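Local coordinates for piwi domain-containing protein (Vanderwaltozyma polyspora, PDB 5THE) that probably binds RNA as the C-terminal, Piwi-containing lobe of a budding-yeast Argonaute, and contributes to the selection of RNA targets for cleavage, at residues Glu6-Tyr11 and Gly428-Ala433; Lys14-Asp19 and Glu401-Glu406; Glu310-Asn315 and Val355-Lys360; Ser262-Leu267 and Asn332-Thr337; Leu319-Leu324 and Arg367-Gln372. One frame throughout, in Å; residues are numbered along the deposited sequence.

Contact 1 of 5, residues Glu6-Tyr11 and Gly428-Ala433; sequences ENRHDY and GITSVA
The guanidinium group of R8 takes hold of one carbonyl oxygen with two of its nitrogens, side-on: R8 NE lies 3.0 Å and R8 NH2 2.8 Å from S431 O. Both donors share the carbonyl plane of S431, and that oxygen sits near the guanidinium plane, so the two groups are almost coplanar. The N-H angles of 139° and 145° show the compromise of sharing a single acceptor. NE also leans weakly toward V432 O. At the other end of the residue the R8 backbone N gives a much straighter bond (168°) to A433 O at 2.7 Å, so R8 is tied to the loop by main chain and side chain together. Its chain runs extended to CD and bends at chi3, which turns the guanidinium edge toward the carbonyls. Rotation is limited further because R8 NH1 bonds D10 O at 3.2 Å and R8 NH2 also forms a salt bridge with D436 OD1. The Y11 ring covers one guanidinium face near its rim through CE1, while Y11 OH reaches V432 CG1 at 3.8 Å. Through R8 the N-terminal segment is thus tied, at the surface of the Piwi-containing lobe, to the loop of the antiparallel hairpin formed by strands 423-425 and 435-440.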
# COMPACT_ATOMS: atom_id res chain seq x y z
N GLU A 6 -23.42 8.71 -6.39
CA GLU A 6 -23.16 9.72 -7.41
C GLU A 6 -23.56 9.21 -8.80
O GLU A 6 -23.32 8.05 -9.15
CB GLU A 6 -21.66 10.06 -7.40
CG GLU A 6 -21.27 11.38 -8.03
CD GLU A 6 -21.71 12.58 -7.18
OE1 GLU A 6 -21.87 12.43 -5.94
OE2 GLU A 6 -21.90 13.66 -7.76
N ASN A 7 -24.16 10.09 -9.59
CA ASN A 7 -24.34 9.81 -11.01
C ASN A 7 -23.18 10.41 -11.79
O ASN A 7 -22.46 11.28 -11.30
CB ASN A 7 -25.67 10.37 -11.52
CG ASN A 7 -26.86 9.66 -10.89
OD1 ASN A 7 -26.99 8.44 -10.97
ND2 ASN A 7 -27.73 10.42 -10.27
N ARG A 8 -23.00 9.92 -13.03
CA ARG A 8 -21.91 10.37 -13.87
C ARG A 8 -21.99 11.87 -14.13
O ARG A 8 -23.06 12.39 -14.46
CB ARG A 8 -21.93 9.62 -15.20
CG ARG A 8 -20.97 10.16 -16.23
CD ARG A 8 -20.92 9.26 -17.51
NE ARG A 8 -20.54 7.87 -17.23
CZ ARG A 8 -19.29 7.50 -16.94
NH1 ARG A 8 -18.32 8.40 -16.92
NH2 ARG A 8 -19.01 6.21 -16.69
N HIS A 9 -20.86 12.57 -13.98
CA HIS A 9 -20.83 14.00 -14.29
C HIS A 9 -20.58 14.25 -15.78
O HIS A 9 -21.28 15.04 -16.43
CB HIS A 9 -19.73 14.72 -13.49
CG HIS A 9 -19.79 14.50 -12.01
ND1 HIS A 9 -18.79 14.91 -11.17
CD2 HIS A 9 -20.73 13.92 -11.23
CE1 HIS A 9 -19.10 14.60 -9.92
NE2 HIS A 9 -20.28 14.00 -9.93
N ASP A 10 -19.59 13.57 -16.32
CA ASP A 10 -19.03 13.84 -17.63
C ASP A 10 -18.22 12.61 -18.03
O ASP A 10 -18.27 11.57 -17.36
CB ASP A 10 -18.19 15.12 -17.59
CG ASP A 10 -16.96 14.98 -16.68
OD1 ASP A 10 -16.84 13.98 -15.94
OD2 ASP A 10 -16.11 15.89 -16.70
N TYR A 11 -17.47 12.74 -19.12
CA TYR A 11 -16.52 11.74 -19.57
C TYR A 11 -15.15 12.40 -19.64
O TYR A 11 -15.03 13.62 -19.77
CB TYR A 11 -16.91 11.18 -20.95
CG TYR A 11 -18.18 10.37 -20.92
CD1 TYR A 11 -18.16 9.02 -20.60
CD2 TYR A 11 -19.41 10.96 -21.19
CE1 TYR A 11 -19.33 8.28 -20.56
CE2 TYR A 11 -20.58 10.23 -21.17
CZ TYR A 11 -20.53 8.90 -20.86
OH TYR A 11 -21.69 8.18 -20.82
N GLY A 428 -18.55 2.99 -23.60
CA GLY A 428 -18.86 1.73 -24.26
C GLY A 428 -19.11 0.57 -23.30
O GLY A 428 -20.21 0.00 -23.29
N ILE A 429 -18.12 0.20 -22.50
CA ILE A 429 -18.30 -0.91 -21.57
C ILE A 429 -18.60 -0.44 -20.16
O ILE A 429 -18.78 -1.27 -19.27
CB ILE A 429 -17.07 -1.84 -21.57
CG1 ILE A 429 -15.81 -1.04 -21.20
CG2 ILE A 429 -16.92 -2.52 -22.94
CD1 ILE A 429 -14.61 -1.93 -20.88
N THR A 430 -18.69 0.87 -19.94
CA THR A 430 -18.95 1.44 -18.63
C THR A 430 -20.40 1.89 -18.51
O THR A 430 -21.16 1.92 -19.48
CB THR A 430 -18.05 2.64 -18.38
OG1 THR A 430 -18.24 3.55 -19.46
CG2 THR A 430 -16.57 2.22 -18.30
N SER A 431 -20.75 2.31 -17.31
CA SER A 431 -22.11 2.78 -17.07
C SER A 431 -22.29 4.18 -17.65
O SER A 431 -21.42 5.05 -17.54
CB SER A 431 -22.40 2.79 -15.58
OG SER A 431 -23.68 3.35 -15.35
N VAL A 432 -23.44 4.40 -18.29
CA VAL A 432 -23.79 5.76 -18.68
C VAL A 432 -24.23 6.55 -17.45
O VAL A 432 -23.70 7.63 -17.17
CB VAL A 432 -24.87 5.77 -19.77
CG1 VAL A 432 -25.32 7.20 -20.05
CG2 VAL A 432 -24.36 5.13 -21.05
N ALA A 433 -25.17 6.00 -16.66
CA ALA A 433 -25.73 6.73 -15.53
C ALA A 433 -24.74 6.84 -14.37
O ALA A 433 -24.70 7.87 -13.69
CB ALA A 433 -27.02 6.06 -15.04

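Contact 2 of 5, residues Lys14-Asp19 and Glu401-Glu406; sequences KGTKVD and ENAKNE
Here T16, K17 and V18 face A403, K404 and N405 across a water-bridged junction between strand 16-22 and strand 402-404, an outermost member of a small three-stranded antiparallel sheet. The short strand segments lie 6.7 Å apart at closest approach, with their directions 130° apart, and solvent fills in for a backbone ladder. One water donates to both K17 O and K404 O; another accepts from K17 N at 3.1 Å and donates to K404 O at 2.7 Å. Apolar packing includes the A403 methyl, whose CB meets V18 CG2 at 4.0 Å, with T16 CG2 close by. The T16 side chain lies across N405, its OG1 3.1 Å from N405 CB. Beyond the strand ends, E406 stretches back with an extended chain, and its OE1 accepts G15 N at 2.9 Å from well above the carboxylate plane. A third water accepts from E406 N, donates to E406 OE2 at 2.6 Å, and joins both to T16 OG1, 2.8 Å away. N405 turns its own amide to other partners, OD1 taking the backbone N of K407. The chemistry implies a hydrated seam: K17 N, K17 O and K404 O are linked through water, and one carboxylate makes the direct hydrogen bond between the segments.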
# COMPACT_ATOMS: atom_id res chain seq x y z
N LYS A 14 -8.74 13.64 -21.86
CA LYS A 14 -7.30 13.77 -22.05
C LYS A 14 -6.67 12.48 -22.56
O LYS A 14 -7.24 11.39 -22.43
CB LYS A 14 -6.64 14.20 -20.75
CG LYS A 14 -7.06 15.60 -20.32
CD LYS A 14 -6.38 16.01 -19.04
CE LYS A 14 -6.74 17.44 -18.68
NZ LYS A 14 -6.11 17.86 -17.39
N GLY A 15 -5.48 12.61 -23.13
CA GLY A 15 -4.66 11.46 -23.46
C GLY A 15 -4.70 11.11 -24.94
O GLY A 15 -5.46 11.66 -25.74
N THR A 16 -3.86 10.15 -25.29
CA THR A 16 -3.79 9.63 -26.65
C THR A 16 -5.00 8.75 -26.94
O THR A 16 -5.23 7.76 -26.25
CB THR A 16 -2.51 8.83 -26.84
OG1 THR A 16 -1.40 9.72 -26.73
CG2 THR A 16 -2.50 8.14 -28.20
N LYS A 17 -5.74 9.08 -28.00
CA LYS A 17 -6.91 8.30 -28.38
C LYS A 17 -6.49 7.11 -29.23
O LYS A 17 -5.74 7.27 -30.20
CB LYS A 17 -7.90 9.16 -29.16
CG LYS A 17 -8.28 10.48 -28.51
CD LYS A 17 -9.62 10.96 -29.07
CE LYS A 17 -9.74 12.47 -29.06
NZ LYS A 17 -9.60 13.04 -27.69
N VAL A 18 -6.98 5.93 -28.86
CA VAL A 18 -6.80 4.73 -29.68
C VAL A 18 -7.88 3.73 -29.30
O VAL A 18 -8.23 3.59 -28.12
CB VAL A 18 -5.37 4.13 -29.52
CG1 VAL A 18 -5.17 3.55 -28.12
CG2 VAL A 18 -5.10 3.08 -30.60
N ASP A 19 -8.41 3.04 -30.30
CA ASP A 19 -9.35 1.96 -30.03
C ASP A 19 -8.60 0.74 -29.51
O ASP A 19 -7.44 0.49 -29.86
CB ASP A 19 -10.12 1.56 -31.29
CG ASP A 19 -11.21 2.55 -31.65
OD1 ASP A 19 -11.44 3.51 -30.88
OD2 ASP A 19 -11.84 2.36 -32.71
N GLU A 401 0.19 -0.70 -32.99
CA GLU A 401 1.45 -0.48 -32.30
C GLU A 401 1.64 0.99 -31.95
O GLU A 401 2.04 1.30 -30.83
CB GLU A 401 2.62 -0.99 -33.15
CG GLU A 401 2.68 -2.52 -33.21
CD GLU A 401 3.87 -3.04 -34.00
OE1 GLU A 401 4.48 -2.25 -34.75
OE2 GLU A 401 4.20 -4.24 -33.89
N ASN A 402 1.29 1.89 -32.88
CA ASN A 402 1.37 3.33 -32.70
C ASN A 402 0.01 3.97 -32.94
O ASN A 402 -0.84 3.41 -33.64
CB ASN A 402 2.38 4.01 -33.68
CG ASN A 402 3.81 3.55 -33.46
OD1 ASN A 402 4.41 3.83 -32.42
ND2 ASN A 402 4.36 2.83 -34.44
N ALA A 403 -0.17 5.14 -32.33
CA ALA A 403 -1.27 6.03 -32.67
C ALA A 403 -0.73 7.45 -32.51
O ALA A 403 0.34 7.66 -31.94
CB ALA A 403 -2.49 5.80 -31.79
N LYS A 404 -1.49 8.43 -33.01
CA LYS A 404 -1.09 9.82 -32.86
C LYS A 404 -1.46 10.32 -31.48
O LYS A 404 -2.62 10.22 -31.06
CB LYS A 404 -1.73 10.71 -33.93
CG LYS A 404 -1.14 10.46 -35.31
CD LYS A 404 -1.59 11.50 -36.34
CE LYS A 404 -0.76 11.37 -37.60
NZ LYS A 404 0.70 11.46 -37.31
N ASN A 405 -0.47 10.88 -30.77
CA ASN A 405 -0.67 11.46 -29.45
C ASN A 405 -1.13 12.91 -29.58
O ASN A 405 -1.39 13.43 -30.67
CB ASN A 405 0.59 11.29 -28.60
CG ASN A 405 1.75 12.17 -29.04
OD1 ASN A 405 1.63 13.00 -29.95
ND2 ASN A 405 2.89 12.01 -28.36
N GLU A 406 -1.23 13.60 -28.44
CA GLU A 406 -1.69 14.98 -28.43
C GLU A 406 -0.66 15.97 -28.95
O GLU A 406 -0.98 17.14 -29.10
CB GLU A 406 -2.12 15.37 -27.02
CG GLU A 406 -3.42 14.65 -26.59
CD GLU A 406 -3.51 14.46 -25.08
OE1 GLU A 406 -4.46 14.98 -24.47
OE2 GLU A 406 -2.63 13.78 -24.49
O HOH W 1 -1.02 12.32 -25.88
O HOH W 2 -4.78 9.11 -31.83
O HOH W 3 -4.46 11.44 -29.48

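Contact 3 of 5, residues Glu310-Asn315 and Val355-Lys360; sequences EEIITN and VKIEVK
Loop 310-315 passes beside residues 355-360 of helix 351-373, where the helix widens into a pi-type turn, bringing the CA atoms of T314 and E358 to 6.2 Å, and I313 forms the centre of an inverse gamma turn there. E358 extends from the helix, straight beyond CG (chi2 179°), and its OE1 accepts I313 N at 2.9 Å. The bond is nearly linear (166°), although the N-H meets the carboxylate from above its plane, 47° out of it. In this RNase H-like Piwi domain the same carboxylate also ties the loop and helix to strand 339-344: OE1 forms a salt bridge with R343 and OE2 a hydrogen bond with Y341 OH, so a buried acid is satisfied on both oxygens. R343 in turn binds E311 O. I313 CG1 packs along the carboxylate, 3.7 Å from E358 OE1. On the more exposed side, I312 and I357 cross at about a right angle, with their CG2 methyls 3.7 Å apart. I357 CG2 also comes within 4.0 Å of T314 CA. Within the loop, T314 OG1 donates to E310 OE2 at 2.9 Å.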
# COMPACT_ATOMS: atom_id res chain seq x y z
N GLU A 310 -18.79 -9.66 6.74
CA GLU A 310 -19.40 -8.33 6.77
C GLU A 310 -18.58 -7.41 5.87
O GLU A 310 -17.44 -7.08 6.18
CB GLU A 310 -19.48 -7.79 8.19
CG GLU A 310 -19.94 -6.34 8.22
CD GLU A 310 -20.56 -5.95 9.54
OE1 GLU A 310 -20.83 -6.85 10.35
OE2 GLU A 310 -20.77 -4.73 9.76
N GLU A 311 -19.19 -6.98 4.77
CA GLU A 311 -18.50 -6.17 3.77
C GLU A 311 -18.49 -4.68 4.08
O GLU A 311 -17.53 -3.99 3.72
CB GLU A 311 -19.13 -6.38 2.39
CG GLU A 311 -19.22 -7.83 1.94
CD GLU A 311 -19.52 -7.95 0.46
OE1 GLU A 311 -18.57 -7.87 -0.36
OE2 GLU A 311 -20.71 -8.11 0.10
N ILE A 312 -19.52 -4.16 4.75
CA ILE A 312 -19.61 -2.73 5.02
C ILE A 312 -18.87 -2.43 6.31
O ILE A 312 -19.07 -3.09 7.34
CB ILE A 312 -21.08 -2.28 5.11
CG1 ILE A 312 -21.81 -2.56 3.80
CG2 ILE A 312 -21.16 -0.80 5.44
CD1 ILE A 312 -21.13 -1.97 2.59
N ILE A 313 -17.97 -1.44 6.26
CA ILE A 313 -17.23 -1.01 7.44
C ILE A 313 -18.09 -0.04 8.23
O ILE A 313 -18.01 1.18 8.04
CB ILE A 313 -15.89 -0.33 7.07
CG1 ILE A 313 -15.15 -1.09 5.97
CG2 ILE A 313 -15.03 -0.24 8.30
CD1 ILE A 313 -13.96 -0.30 5.35
N THR A 314 -18.90 -0.59 9.14
CA THR A 314 -19.92 0.19 9.83
C THR A 314 -19.34 1.38 10.57
O THR A 314 -19.92 2.47 10.56
CB THR A 314 -20.69 -0.69 10.82
OG1 THR A 314 -21.19 -1.84 10.13
CG2 THR A 314 -21.85 0.08 11.42
N ASN A 315 -18.22 1.19 11.24
CA ASN A 315 -17.63 2.24 12.06
C ASN A 315 -16.30 2.70 11.48
O ASN A 315 -15.34 2.96 12.22
CB ASN A 315 -17.49 1.76 13.50
CG ASN A 315 -17.51 2.92 14.50
OD1 ASN A 315 -17.82 4.06 14.16
ND2 ASN A 315 -17.17 2.61 15.76
N VAL A 355 -21.97 4.36 0.56
CA VAL A 355 -22.24 5.79 0.71
C VAL A 355 -23.10 6.03 1.95
O VAL A 355 -22.75 6.84 2.82
CB VAL A 355 -22.89 6.35 -0.56
CG1 VAL A 355 -23.10 7.85 -0.41
CG2 VAL A 355 -22.00 6.08 -1.77
N LYS A 356 -24.21 5.29 2.09
CA LYS A 356 -25.16 5.59 3.15
C LYS A 356 -24.59 5.30 4.53
O LYS A 356 -25.00 5.93 5.51
CB LYS A 356 -26.46 4.79 2.95
CG LYS A 356 -27.44 5.42 1.98
CD LYS A 356 -28.62 4.50 1.70
CE LYS A 356 -29.77 5.24 1.01
NZ LYS A 356 -29.41 5.78 -0.34
N ILE A 357 -23.64 4.38 4.63
CA ILE A 357 -23.06 3.98 5.90
C ILE A 357 -21.66 4.53 6.07
O ILE A 357 -21.37 5.23 7.05
CB ILE A 357 -23.08 2.45 6.08
CG1 ILE A 357 -24.50 1.89 5.92
CG2 ILE A 357 -22.46 2.08 7.45
CD1 ILE A 357 -25.47 2.51 6.90
N GLU A 358 -20.75 4.19 5.16
CA GLU A 358 -19.34 4.50 5.36
C GLU A 358 -19.04 5.98 5.11
O GLU A 358 -18.39 6.62 5.93
CB GLU A 358 -18.47 3.61 4.46
CG GLU A 358 -18.55 2.14 4.79
CD GLU A 358 -17.69 1.26 3.87
OE1 GLU A 358 -17.95 0.04 3.81
OE2 GLU A 358 -16.76 1.79 3.21
N VAL A 359 -19.52 6.55 4.00
CA VAL A 359 -19.27 7.98 3.78
C VAL A 359 -19.93 8.80 4.88
O VAL A 359 -19.31 9.72 5.45
CB VAL A 359 -19.74 8.42 2.38
CG1 VAL A 359 -19.59 9.93 2.22
CG2 VAL A 359 -18.95 7.70 1.29
N LYS A 360 -21.18 8.47 5.23
CA LYS A 360 -21.85 9.13 6.36
C LYS A 360 -21.06 8.96 7.65
O LYS A 360 -20.95 9.90 8.44
CB LYS A 360 -23.26 8.57 6.54
CG LYS A 360 -24.00 9.15 7.76
CD LYS A 360 -25.37 8.49 7.96
CE LYS A 360 -25.90 8.77 9.36
NZ LYS A 360 -27.36 8.54 9.50

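Contact 4 of 5, residues Ser262-Leu267 and Asn332-Thr337; sequences SNLPIL and NGKLPT
A G1 beta bulge opposite D259, formed by N263 and L264, lies at the weakly bonded start of strand 264-274 of the RNase H-like Piwi fold, and around it S262, L264 and L267 meet the loop that carries P336 and T337. S262 OG donates to T337 OG1 at 2.7 Å, and T337 OG1 is bonded in turn to D259 OD2, so the two hydroxyls and the carboxylate form a short chain. Both hydroxyls lie between the backbone N and the carbonyl carbon of their own residues (chi1 58° for S262, 60° for T337), which brings OG and OG1 within bonding distance. Beside them L264 packs against the loop through CD1, which lies 3.8 Å from K334 CB, 3.6 Å from L335 O and 3.9 Å from T337 CG2. The side chains of L264 and K334 cross at about a right angle, and the lysine chain then bends away. One water joins the backbones, donating to P265 O at 2.8 Å and accepting T337 N at 2.9 Å. Farther along, L267 and P336 lie side by side and point the same way, with their CB atoms 3.7 Å apart. L267 pairs by backbone with K338 and M340, where strand 339-344 runs parallel to 264-274, and helix 320-329 packs against the junction through M320, L324 and Y327, the last bonding P265 O.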
# COMPACT_ATOMS: atom_id res chain seq x y z
N SER A 262 -7.06 26.49 0.35
CA SER A 262 -6.40 26.43 1.65
C SER A 262 -4.91 26.16 1.53
O SER A 262 -4.20 26.28 2.52
CB SER A 262 -7.03 25.32 2.51
OG SER A 262 -6.94 24.07 1.83
N ASN A 263 -4.44 25.80 0.33
CA ASN A 263 -3.06 25.38 0.12
C ASN A 263 -2.70 24.21 1.04
O ASN A 263 -1.60 24.11 1.56
CB ASN A 263 -2.08 26.53 0.29
CG ASN A 263 -0.74 26.23 -0.33
OD1 ASN A 263 -0.66 25.57 -1.37
ND2 ASN A 263 0.33 26.66 0.33
N LEU A 264 -3.66 23.33 1.25
CA LEU A 264 -3.43 22.19 2.10
C LEU A 264 -3.61 20.91 1.29
O LEU A 264 -4.52 20.84 0.46
CB LEU A 264 -4.40 22.19 3.30
CG LEU A 264 -4.11 23.21 4.40
CD1 LEU A 264 -5.29 23.28 5.34
CD2 LEU A 264 -2.83 22.83 5.13
N PRO A 265 -2.75 19.92 1.49
CA PRO A 265 -2.88 18.68 0.72
C PRO A 265 -4.16 17.95 1.07
O PRO A 265 -4.63 17.96 2.21
CB PRO A 265 -1.65 17.87 1.13
CG PRO A 265 -1.32 18.36 2.49
CD PRO A 265 -1.63 19.85 2.44
N ILE A 266 -4.77 17.33 0.05
CA ILE A 266 -5.94 16.51 0.28
C ILE A 266 -5.55 15.33 1.15
O ILE A 266 -4.45 14.77 1.02
CB ILE A 266 -6.52 16.05 -1.06
CG1 ILE A 266 -6.99 17.26 -1.87
CG2 ILE A 266 -7.68 15.05 -0.87
CD1 ILE A 266 -7.27 16.93 -3.33
N LEU A 267 -6.42 14.98 2.09
CA LEU A 267 -6.24 13.76 2.87
C LEU A 267 -6.72 12.59 2.02
O LEU A 267 -7.91 12.50 1.70
CB LEU A 267 -7.01 13.85 4.18
CG LEU A 267 -7.10 12.53 4.95
CD1 LEU A 267 -5.71 12.09 5.36
CD2 LEU A 267 -8.01 12.66 6.16
N ASN A 332 1.16 21.90 10.43
CA ASN A 332 1.14 23.05 11.33
C ASN A 332 -0.22 23.26 11.99
O ASN A 332 -0.76 24.36 12.00
CB ASN A 332 1.57 24.32 10.60
CG ASN A 332 2.96 24.22 10.03
OD1 ASN A 332 3.90 23.85 10.73
ND2 ASN A 332 3.09 24.53 8.76
N GLY A 333 -0.79 22.18 12.52
CA GLY A 333 -2.03 22.30 13.28
C GLY A 333 -3.30 22.36 12.45
O GLY A 333 -4.39 22.41 13.03
N LYS A 334 -3.20 22.36 11.12
CA LYS A 334 -4.37 22.41 10.25
C LYS A 334 -4.93 21.01 9.99
O LYS A 334 -4.18 20.05 9.81
CB LYS A 334 -4.02 23.07 8.91
CG LYS A 334 -3.46 24.50 9.03
CD LYS A 334 -4.57 25.47 9.33
CE LYS A 334 -4.08 26.90 9.31
NZ LYS A 334 -5.19 27.83 9.65
N LEU A 335 -6.26 20.91 9.97
CA LEU A 335 -6.94 19.72 9.48
C LEU A 335 -7.09 19.81 7.97
O LEU A 335 -7.05 20.90 7.40
CB LEU A 335 -8.31 19.59 10.13
CG LEU A 335 -8.29 19.52 11.65
CD1 LEU A 335 -9.70 19.47 12.20
CD2 LEU A 335 -7.40 18.36 12.08
N PRO A 336 -7.25 18.68 7.28
CA PRO A 336 -7.44 18.75 5.83
C PRO A 336 -8.76 19.42 5.48
O PRO A 336 -9.73 19.39 6.25
CB PRO A 336 -7.43 17.28 5.39
CG PRO A 336 -7.73 16.49 6.61
CD PRO A 336 -7.23 17.29 7.78
N THR A 337 -8.77 20.06 4.32
CA THR A 337 -9.98 20.70 3.85
C THR A 337 -10.68 19.90 2.76
O THR A 337 -11.78 20.28 2.35
CB THR A 337 -9.68 22.13 3.35
OG1 THR A 337 -8.73 22.07 2.27
CG2 THR A 337 -9.10 22.98 4.49
O HOH W 4 -6.97 19.42 2.15

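Contact 5 of 5, residues Leu319-Leu324 and Arg367-Gln372; sequences LMLNRL and RKFGPQ
F369 carries the tight part of this helix-helix contact: L321 CB sits over the centre of its ring, 3.9 Å from the centroid and only 10° off the normal, a CH-pi contact. The L321 side chain crosses the ring, with CD1 also 4.0 Å from F369 CD1. M320 CB meets the ring at its edge, 4.3 Å from F369 CD2, while L324 CD1 packs on F369 CB at 3.8 Å, at the root of the side chain. With CG anti to the carbonyl carbon (chi1 -66°), F369 lays its ring face against L321. The looser side holds Q372, exposed and barely covered, and L321 and F369 are themselves partly exposed. With the axes of these short segments 9.9 Å apart and inclined at 37°, the aromatic ring bridges much of the gap. Helix 351-373 is kinked here, the N of P371 lacking a bond to the preceding turn. On the buried side, M320 reaches L269 of strand 264-274 and L287 of strand 282-289, and L324 lies against V366 and L373 of helix 351-373.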
# COMPACT_ATOMS: atom_id res chain seq x y z
N LEU A 319 -12.00 5.07 12.83
CA LEU A 319 -10.60 5.05 12.39
C LEU A 319 -10.12 6.39 11.84
O LEU A 319 -8.93 6.53 11.53
CB LEU A 319 -10.41 3.97 11.33
CG LEU A 319 -10.88 2.57 11.71
CD1 LEU A 319 -10.57 1.56 10.63
CD2 LEU A 319 -10.24 2.15 13.02
N MET A 320 -11.00 7.39 11.73
CA MET A 320 -10.59 8.67 11.18
C MET A 320 -9.75 9.47 12.16
O MET A 320 -8.97 10.32 11.73
CB MET A 320 -11.80 9.48 10.74
CG MET A 320 -12.42 8.99 9.44
SD MET A 320 -11.34 9.28 8.00
CE MET A 320 -11.03 11.06 8.06
N LEU A 321 -9.89 9.22 13.47
CA LEU A 321 -9.28 10.10 14.47
C LEU A 321 -7.77 10.20 14.27
O LEU A 321 -7.20 11.30 14.24
CB LEU A 321 -9.61 9.61 15.88
CG LEU A 321 -8.93 10.34 17.06
CD1 LEU A 321 -9.16 11.85 17.01
CD2 LEU A 321 -9.38 9.78 18.39
N ASN A 322 -7.11 9.05 14.11
CA ASN A 322 -5.66 9.06 13.89
C ASN A 322 -5.29 9.63 12.53
O ASN A 322 -4.24 10.26 12.39
CB ASN A 322 -5.09 7.65 14.03
CG ASN A 322 -5.07 7.20 15.46
OD1 ASN A 322 -5.08 8.03 16.36
ND2 ASN A 322 -5.04 5.89 15.68
N ARG A 323 -6.11 9.40 11.49
CA ARG A 323 -5.83 10.04 10.21
C ARG A 323 -5.76 11.55 10.39
O ARG A 323 -4.86 12.21 9.85
CB ARG A 323 -6.90 9.69 9.17
CG ARG A 323 -7.38 8.24 9.21
CD ARG A 323 -6.43 7.30 8.50
NE ARG A 323 -5.14 7.14 9.16
CZ ARG A 323 -4.97 6.45 10.29
NH1 ARG A 323 -6.02 5.90 10.88
NH2 ARG A 323 -3.77 6.33 10.83
N LEU A 324 -6.69 12.12 11.18
CA LEU A 324 -6.69 13.56 11.38
C LEU A 324 -5.52 14.00 12.25
O LEU A 324 -4.86 15.00 11.95
CB LEU A 324 -8.01 14.00 12.01
CG LEU A 324 -9.28 13.83 11.18
CD1 LEU A 324 -10.49 14.27 11.98
CD2 LEU A 324 -9.15 14.63 9.92
N ARG A 367 -17.00 15.31 11.97
CA ARG A 367 -17.75 16.40 12.59
C ARG A 367 -17.49 16.44 14.09
O ARG A 367 -17.42 17.53 14.68
CB ARG A 367 -19.24 16.24 12.30
CG ARG A 367 -20.10 17.32 12.98
CD ARG A 367 -21.58 17.16 12.65
NE ARG A 367 -22.42 18.04 13.45
CZ ARG A 367 -23.06 17.68 14.55
NH1 ARG A 367 -22.95 16.43 15.00
NH2 ARG A 367 -23.81 18.55 15.21
N LYS A 368 -17.30 15.28 14.71
CA LYS A 368 -17.02 15.18 16.13
C LYS A 368 -15.53 15.35 16.43
O LYS A 368 -15.17 16.10 17.33
CB LYS A 368 -17.50 13.83 16.66
CG LYS A 368 -17.19 13.61 18.14
CD LYS A 368 -17.28 12.15 18.55
CE LYS A 368 -16.85 11.94 20.00
NZ LYS A 368 -17.77 12.57 21.00
N PHE A 369 -14.66 14.67 15.67
CA PHE A 369 -13.23 14.67 15.98
C PHE A 369 -12.57 16.03 15.71
O PHE A 369 -11.72 16.48 16.48
CB PHE A 369 -12.51 13.59 15.16
CG PHE A 369 -12.90 12.18 15.51
CD1 PHE A 369 -13.19 11.83 16.83
CD2 PHE A 369 -12.98 11.20 14.53
CE1 PHE A 369 -13.54 10.53 17.16
CE2 PHE A 369 -13.34 9.90 14.85
CZ PHE A 369 -13.63 9.56 16.17
N GLY A 370 -12.91 16.66 14.59
CA GLY A 370 -12.29 17.92 14.19
C GLY A 370 -12.26 18.98 15.28
O GLY A 370 -11.21 19.56 15.59
N PRO A 371 -13.42 19.27 15.88
CA PRO A 371 -13.43 20.26 16.98
C PRO A 371 -12.57 19.87 18.15
O PRO A 371 -12.03 20.76 18.82
CB PRO A 371 -14.91 20.34 17.37
CG PRO A 371 -15.63 19.96 16.11
CD PRO A 371 -14.79 18.86 15.51
N GLN A 372 -12.43 18.56 18.44
CA GLN A 372 -11.52 18.14 19.50
C GLN A 372 -10.07 18.51 19.17
O GLN A 372 -9.27 18.71 20.08
CB GLN A 372 -11.63 16.63 19.73
CG GLN A 372 -13.04 16.14 20.06
CD GLN A 372 -13.14 14.62 20.09
OE1 GLN A 372 -12.17 13.92 19.78
NE2 GLN A 372 -14.30 14.11 20.47

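Two groups emerge from the five contacts. Contacts 1 and 2, with centres 22 Å apart, use adjoining N-terminal segments and bring them back to residues some 400 positions later, so the other three contacts fall between their ends along the chain. Contacts 3, 4 and 5 lie wholly within the Piwi domain, and their segments alternate along the chain. Contacts 3 and 5 share helix 351-373, their centres 17 Å apart. Contacts 4 and 5, 13 Å between centres, touch directly where L335 CD1 packs on G370 CA. Strands and helices of the Piwi core are thus interlocked locally, while the N-terminal segment is fastened along the lobe's periphery.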